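Putative glycoside hydrolase (Bacteroides thetaiotaomicron VPI-5482, PDB 3HBZ) binds calcium and sodium ions and may act on carbohydrates, perhaps as a glycoside hydrolase, although its substrate is not known. Local coordinates at residues Asn101-Phe114 with Tyr145-Leu159. Sequence-based numbering, arbitrary orientation.
Sequences NFEDTLGGQKYYIF and YPTFQFANGKTGKCL. With CA (calcium ion), chain B.
Glu-103 and Lys-157 meet at a calcium ion that ties the two segments together. Glu-103 OE2 binds the metal at 2.3 Å, alongside the carbonyl oxygens of Asn-101, Thr-155 and Lys-157 and a water; Asp-332 completes the site. The Glu-103 chain bends at chi2 (-53°), bringing its carboxylate back to the other segment, where the syn lone pair of OE1 takes a nearly straight bond from Lys-157 N (2.8 Å). A carboxylate probably suits this place, since one oxygen is likely to offset metal charge while the other accepts the Lys-157 N-H.

Next to the site, Gln-149 reaches across with an extended chain. Its amide serves both ways: NE2 gives Phe-102 O a bond of 2.9 Å, with Phe-102 O lying in the amide plane of Gln-149, and Glu-103 O a weak one, while OE1 accepts from two waters.

Outward, Tyr-112 offers a flat face to Gln-149 CB, a CH-pi contact 3.9 Å from CB to ring centroid, and a hydroxyl to two waters held by Gln-149. An alanine here would probably bare one side of the Gln-149 stem and cost these waters their tyrosine hydroxyl, leaving them held by Gln-149. Phe-114 meets Leu-159 CD1 through CE2 (3.4 Å), apolar against apolar, and Tyr-111 CB sits squarely over the Tyr-145 ring.

Carbonyl oxygens and carboxylates thus build a calcium site joining the 101-114 loop to the turn of the antiparallel hairpin of strands 147-150 and 158-165, in the putative carbohydrate metabolism domain.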
loop_
_atom_site.group_PDB
_atom_site.type_symbol
_atom_site.label_atom_id
_atom_site.label_comp_id
_atom_site.label_asym_id
_atom_site.label_seq_id
_atom_site.Cartn_x
_atom_site.Cartn_y
_atom_site.Cartn_z
ATOM N N ASN A 101 0.997 7.175 -13.615
ATOM C CA ASN A 101 2.035 7.044 -14.635
ATOM C C ASN A 101 3.352 6.442 -14.096
ATOM O O ASN A 101 4.297 6.194 -14.841
ATOM C CB ASN A 101 2.264 8.418 -15.280
ATOM C CG ASN A 101 1.163 8.775 -16.294
ATOM O OD1 ASN A 101 1.000 8.108 -17.294
ATOM N ND2 ASN A 101 0.429 9.831 -16.032
ATOM N N PHE A 102 3.397 6.231 -12.786
ATOM C CA PHE A 102 4.492 5.554 -12.114
ATOM C C PHE A 102 5.850 6.214 -12.298
ATOM O O PHE A 102 6.878 5.521 -12.328
ATOM C CB PHE A 102 4.473 4.061 -12.485
ATOM C CG PHE A 102 3.176 3.397 -12.106
ATOM C CD1 PHE A 102 2.917 3.109 -10.788
ATOM C CD2 PHE A 102 2.152 3.222 -13.022
ATOM C CE1 PHE A 102 1.690 2.573 -10.407
ATOM C CE2 PHE A 102 0.936 2.684 -12.633
ATOM C CZ PHE A 102 0.725 2.369 -11.317
ATOM N N GLU A 103 5.842 7.551 -12.414
ATOM C CA GLU A 103 7.047 8.329 -12.565
ATOM C C GLU A 103 7.693 8.709 -11.218
ATOM O O GLU A 103 8.896 8.883 -11.132
ATOM C CB GLU A 103 6.804 9.627 -13.364
ATOM C CG GLU A 103 6.097 9.483 -14.743
ATOM C CD GLU A 103 6.790 8.474 -15.648
ATOM O OE1 GLU A 103 8.031 8.323 -15.533
ATOM O OE2 GLU A 103 6.098 7.828 -16.460
ATOM N N ASP A 104 6.882 8.891 -10.181
ATOM C CA ASP A 104 7.324 9.581 -8.970
ATOM C C ASP A 104 7.503 8.599 -7.827
ATOM O O ASP A 104 6.601 7.782 -7.559
ATOM C CB ASP A 104 6.270 10.590 -8.536
ATOM C CG ASP A 104 6.145 11.780 -9.511
ATOM O OD1 ASP A 104 7.159 12.278 -10.006
ATOM O OD2 ASP A 104 5.010 12.159 -9.779
ATOM N N THR A 105 8.632 8.691 -7.151
ATOM C CA THR A 105 8.910 7.864 -5.987
ATOM C C THR A 105 9.602 8.732 -4.934
ATOM O O THR A 105 10.107 9.826 -5.243
ATOM C CB THR A 105 9.843 6.726 -6.325
ATOM O OG1 THR A 105 11.061 7.280 -6.788
ATOM C CG2 THR A 105 9.230 5.772 -7.391
ATOM N N LEU A 106 9.630 8.261 -3.687
ATOM C CA LEU A 106 10.258 8.998 -2.588
ATOM C C LEU A 106 11.774 8.852 -2.626
ATOM O O LEU A 106 12.297 7.766 -2.680
ATOM C CB LEU A 106 9.703 8.584 -1.224
ATOM C CG LEU A 106 8.268 8.952 -0.802
ATOM C CD1 LEU A 106 7.966 8.287 0.559
ATOM C CD2 LEU A 106 8.016 10.467 -0.692
ATOM N N GLY A 107 12.480 9.973 -2.629
ATOM C CA GLY A 107 13.944 9.962 -2.646
ATOM C C GLY A 107 14.531 9.585 -1.289
ATOM O O GLY A 107 13.865 9.685 -0.257
ATOM N N GLY A 108 15.777 9.099 -1.299
ATOM C CA GLY A 108 16.486 8.756 -0.063
ATOM C C GLY A 108 16.030 7.516 0.701
ATOM O O GLY A 108 16.353 7.368 1.866
ATOM N N GLN A 109 15.280 6.630 0.075
ATOM C CA GLN A 109 14.807 5.412 0.747
ATOM C C GLN A 109 15.605 4.230 0.242
ATOM O O GLN A 109 16.148 4.268 -0.835
ATOM C CB GLN A 109 13.336 5.203 0.434
ATOM C CG GLN A 109 12.457 6.349 0.839
ATOM C CD GLN A 109 12.181 6.397 2.329
ATOM O OE1 GLN A 109 12.378 5.434 3.059
ATOM N NE2 GLN A 109 11.713 7.527 2.775
ATOM N N LYS A 110 15.626 3.161 1.002
ATOM C CA LYS A 110 16.365 1.979 0.600
ATOM C C LYS A 110 15.577 1.111 -0.375
ATOM O O LYS A 110 16.137 0.209 -0.981
ATOM C CB LYS A 110 16.768 1.142 1.820
ATOM C CG LYS A 110 15.645 0.329 2.407
ATOM C CD LYS A 110 16.067 -0.400 3.662
ATOM C CE LYS A 110 14.883 -1.072 4.276
ATOM N NZ LYS A 110 15.225 -1.656 5.570
ATOM N N TYR A 111 14.283 1.371 -0.512
ATOM C CA TYR A 111 13.500 0.729 -1.558
ATOM C C TYR A 111 12.498 1.743 -2.110
ATOM O O TYR A 111 12.306 2.813 -1.554
ATOM C CB TYR A 111 12.796 -0.535 -1.049
ATOM C CG TYR A 111 11.903 -0.313 0.166
ATOM C CD1 TYR A 111 10.711 0.413 0.064
ATOM C CD2 TYR A 111 12.238 -0.862 1.425
ATOM C CE1 TYR A 111 9.895 0.607 1.167
ATOM C CE2 TYR A 111 11.432 -0.649 2.565
ATOM C CZ TYR A 111 10.261 0.062 2.436
ATOM O OH TYR A 111 9.485 0.263 3.548
ATOM N N TYR A 112 11.851 1.382 -3.201
ATOM C CA TYR A 112 10.986 2.289 -3.874
ATOM C C TYR A 112 9.643 2.363 -3.217
ATOM O O TYR A 112 9.021 1.321 -2.909
ATOM C CB TYR A 112 10.791 1.827 -5.306
ATOM C CG TYR A 112 11.968 2.144 -6.204
ATOM C CD1 TYR A 112 12.144 3.415 -6.688
ATOM C CD2 TYR A 112 12.862 1.178 -6.596
ATOM C CE1 TYR A 112 13.158 3.720 -7.551
ATOM C CE2 TYR A 112 13.924 1.486 -7.480
ATOM C CZ TYR A 112 14.057 2.760 -7.937
ATOM O OH TYR A 112 15.064 3.137 -8.795
ATOM N N ILE A 113 9.186 3.608 -3.062
ATOM C CA ILE A 113 7.806 3.954 -2.652
ATOM C C ILE A 113 7.295 4.928 -3.730
ATOM O O ILE A 113 7.854 6.025 -3.921
ATOM C CB ILE A 113 7.783 4.616 -1.255
ATOM C CG1 ILE A 113 8.359 3.695 -0.138
ATOM C CG2 ILE A 113 6.358 5.134 -0.843
ATOM C CD1 ILE A 113 8.795 4.481 1.174
ATOM N N PHE A 114 6.307 4.455 -4.479
ATOM C CA PHE A 114 5.605 5.221 -5.509
ATOM C C PHE A 114 4.607 6.159 -4.897
ATOM O O PHE A 114 3.798 5.759 -4.028
ATOM C CB PHE A 114 4.875 4.238 -6.442
ATOM C CG PHE A 114 5.779 3.488 -7.342
ATOM C CD1 PHE A 114 6.144 4.031 -8.575
ATOM C CD2 PHE A 114 6.289 2.245 -6.976
ATOM C CE1 PHE A 114 6.998 3.321 -9.421
ATOM C CE2 PHE A 114 7.123 1.546 -7.842
ATOM C CZ PHE A 114 7.485 2.097 -9.051
ATOM N N TYR A 145 14.339 -5.737 -4.515
ATOM C CA TYR A 145 13.045 -5.958 -3.905
ATOM C C TYR A 145 11.998 -6.454 -4.943
ATOM O O TYR A 145 12.210 -6.373 -6.164
ATOM C CB TYR A 145 12.537 -4.683 -3.266
ATOM C CG TYR A 145 13.224 -4.324 -1.972
ATOM C CD1 TYR A 145 14.503 -3.791 -1.967
ATOM C CD2 TYR A 145 12.568 -4.507 -0.731
ATOM C CE1 TYR A 145 15.128 -3.462 -0.763
ATOM C CE2 TYR A 145 13.195 -4.196 0.472
ATOM C CZ TYR A 145 14.476 -3.690 0.456
ATOM O OH TYR A 145 15.068 -3.348 1.647
ATOM N N PRO A 146 10.876 -6.999 -4.452
ATOM C CA PRO A 146 9.820 -7.463 -5.355
ATOM C C PRO A 146 9.121 -6.332 -6.116
ATOM O O PRO A 146 8.571 -6.565 -7.211
ATOM C CB PRO A 146 8.831 -8.171 -4.410
ATOM C CG PRO A 146 9.693 -8.590 -3.229
ATOM C CD PRO A 146 10.608 -7.374 -3.040
ATOM N N THR A 147 9.188 -5.127 -5.565
ATOM C CA THR A 147 8.471 -3.991 -6.098
ATOM C C THR A 147 9.499 -2.869 -6.333
ATOM O O THR A 147 10.110 -2.389 -5.381
ATOM C CB THR A 147 7.422 -3.549 -5.145
ATOM O OG1 THR A 147 6.491 -4.603 -4.910
ATOM C CG2 THR A 147 6.640 -2.295 -5.704
ATOM N N PHE A 148 9.715 -2.497 -7.601
ATOM C CA PHE A 148 10.655 -1.415 -7.942
ATOM C C PHE A 148 10.226 -0.667 -9.179
ATOM O O PHE A 148 9.210 -0.978 -9.796
ATOM C CB PHE A 148 12.094 -1.938 -8.089
ATOM C CG PHE A 148 12.275 -3.009 -9.180
ATOM C CD1 PHE A 148 11.949 -4.342 -8.924
ATOM C CD2 PHE A 148 12.773 -2.679 -10.434
ATOM C CE1 PHE A 148 12.110 -5.321 -9.882
ATOM C CE2 PHE A 148 12.932 -3.651 -11.409
ATOM C CZ PHE A 148 12.612 -4.976 -11.139
ATOM N N GLN A 149 10.983 0.386 -9.508
ATOM C CA GLN A 149 10.696 1.196 -10.684
ATOM C C GLN A 149 11.636 0.859 -11.818
ATOM O O GLN A 149 12.835 0.722 -11.590
ATOM C CB GLN A 149 10.865 2.671 -10.341
ATOM C CG GLN A 149 10.334 3.635 -11.412
ATOM C CD GLN A 149 10.579 5.080 -11.056
ATOM O OE1 GLN A 149 11.641 5.405 -10.543
ATOM N NE2 GLN A 149 9.598 5.962 -11.330
ATOM N N PHE A 150 11.117 0.758 -13.031
ATOM C CA PHE A 150 11.933 0.335 -14.184
ATOM C C PHE A 150 11.951 1.461 -15.199
ATOM O O PHE A 150 10.895 2.079 -15.437
ATOM C CB PHE A 150 11.293 -0.918 -14.792
ATOM C CG PHE A 150 11.954 -1.412 -16.035
ATOM C CD1 PHE A 150 13.315 -1.714 -16.048
ATOM C CD2 PHE A 150 11.215 -1.612 -17.189
ATOM C CE1 PHE A 150 13.940 -2.210 -17.207
ATOM C CE2 PHE A 150 11.821 -2.115 -18.368
ATOM C CZ PHE A 150 13.196 -2.419 -18.372
ATOM N N ALA A 151 13.111 1.725 -15.805
ATOM C CA ALA A 151 13.267 2.915 -16.649
ATOM C C ALA A 151 12.464 2.877 -17.940
ATOM O O ALA A 151 12.032 3.937 -18.414
ATOM C CB ALA A 151 14.812 3.272 -16.947
ATOM N N ASN A 152 12.212 1.678 -18.485
ATOM C CA ASN A 152 11.596 1.569 -19.801
ATOM C C ASN A 152 10.108 1.292 -19.756
ATOM O O ASN A 152 9.680 0.180 -20.011
ATOM C CB ASN A 152 12.268 0.496 -20.659
ATOM C CG ASN A 152 13.726 0.797 -20.957
ATOM O OD1 ASN A 152 14.110 1.946 -21.179
ATOM N ND2 ASN A 152 14.552 -0.247 -20.975
ATOM N N GLY A 153 9.329 2.323 -19.458
ATOM C CA GLY A 153 7.890 2.203 -19.359
ATOM C C GLY A 153 7.269 2.429 -20.720
ATOM O O GLY A 153 7.963 2.640 -21.688
ATOM N N LYS A 154 5.949 2.477 -20.772
ATOM C CA LYS A 154 5.267 2.749 -21.999
ATOM C C LYS A 154 5.494 4.213 -22.349
ATOM O O LYS A 154 5.823 4.521 -23.472
ATOM C CB LYS A 154 3.773 2.427 -21.860
ATOM C CG LYS A 154 2.961 2.684 -23.134
ATOM C CD LYS A 154 1.625 1.957 -23.078
ATOM C CE LYS A 154 0.818 2.205 -24.362
ATOM N NZ LYS A 154 0.502 3.645 -24.531
ATOM N N THR A 155 5.309 5.113 -21.384
ATOM C CA THR A 155 5.812 6.493 -21.504
ATOM C C THR A 155 6.525 6.736 -20.195
ATOM O O THR A 155 6.035 6.343 -19.153
ATOM C CB THR A 155 4.678 7.537 -21.705
ATOM O OG1 THR A 155 3.576 7.219 -20.842
ATOM C CG2 THR A 155 4.181 7.568 -23.204
ATOM N N GLY A 156 7.687 7.362 -20.230
ATOM C CA GLY A 156 8.519 7.500 -19.026
ATOM C C GLY A 156 8.844 6.152 -18.391
ATOM O O GLY A 156 9.115 5.194 -19.092
ATOM N N LYS A 157 8.867 6.098 -17.062
ATOM C CA LYS A 157 9.221 4.884 -16.323
ATOM C C LYS A 157 7.957 4.149 -16.009
ATOM O O LYS A 157 6.864 4.657 -16.336
ATOM C CB LYS A 157 9.967 5.245 -15.061
ATOM C CG LYS A 157 11.211 6.150 -15.394
ATOM C CD LYS A 157 11.889 6.656 -14.139
ATOM C CE LYS A 157 13.199 7.417 -14.476
ATOM N NZ LYS A 157 13.696 8.100 -13.261
ATOM N N CYS A 158 8.107 2.960 -15.422
ATOM C CA CYS A 158 6.942 2.170 -15.010
ATOM C C CYS A 158 7.197 1.356 -13.748
ATOM O O CYS A 158 8.298 1.354 -13.199
ATOM C CB CYS A 158 6.504 1.242 -16.128
ATOM S SG CYS A 158 7.665 -0.138 -16.465
ATOM N N LEU A 159 6.120 0.713 -13.299
ATOM C CA LEU A 159 6.100 -0.164 -12.174
ATOM C C LEU A 159 6.587 -1.525 -12.645
ATOM O O LEU A 159 6.165 -2.014 -13.699
ATOM C CB LEU A 159 4.650 -0.302 -11.657
ATOM C CG LEU A 159 4.390 -1.298 -10.527
ATOM C CD1 LEU A 159 5.202 -0.888 -9.293
ATOM C CD2 LEU A 159 2.823 -1.376 -10.275
HETATM CA CA CA B . 5.053 5.838 -17.078
HETATM O O HOH W 1 3.365 7.040 -18.231
HETATM O O HOH W 2 11.768 7.929 -9.441
HETATM O O HOH W 3 12.467 -1.254 -4.318
HETATM O O HOH W 4 14.136 4.639 -11.242
HETATM O O HOH W 5 15.400 0.869 -10.912
#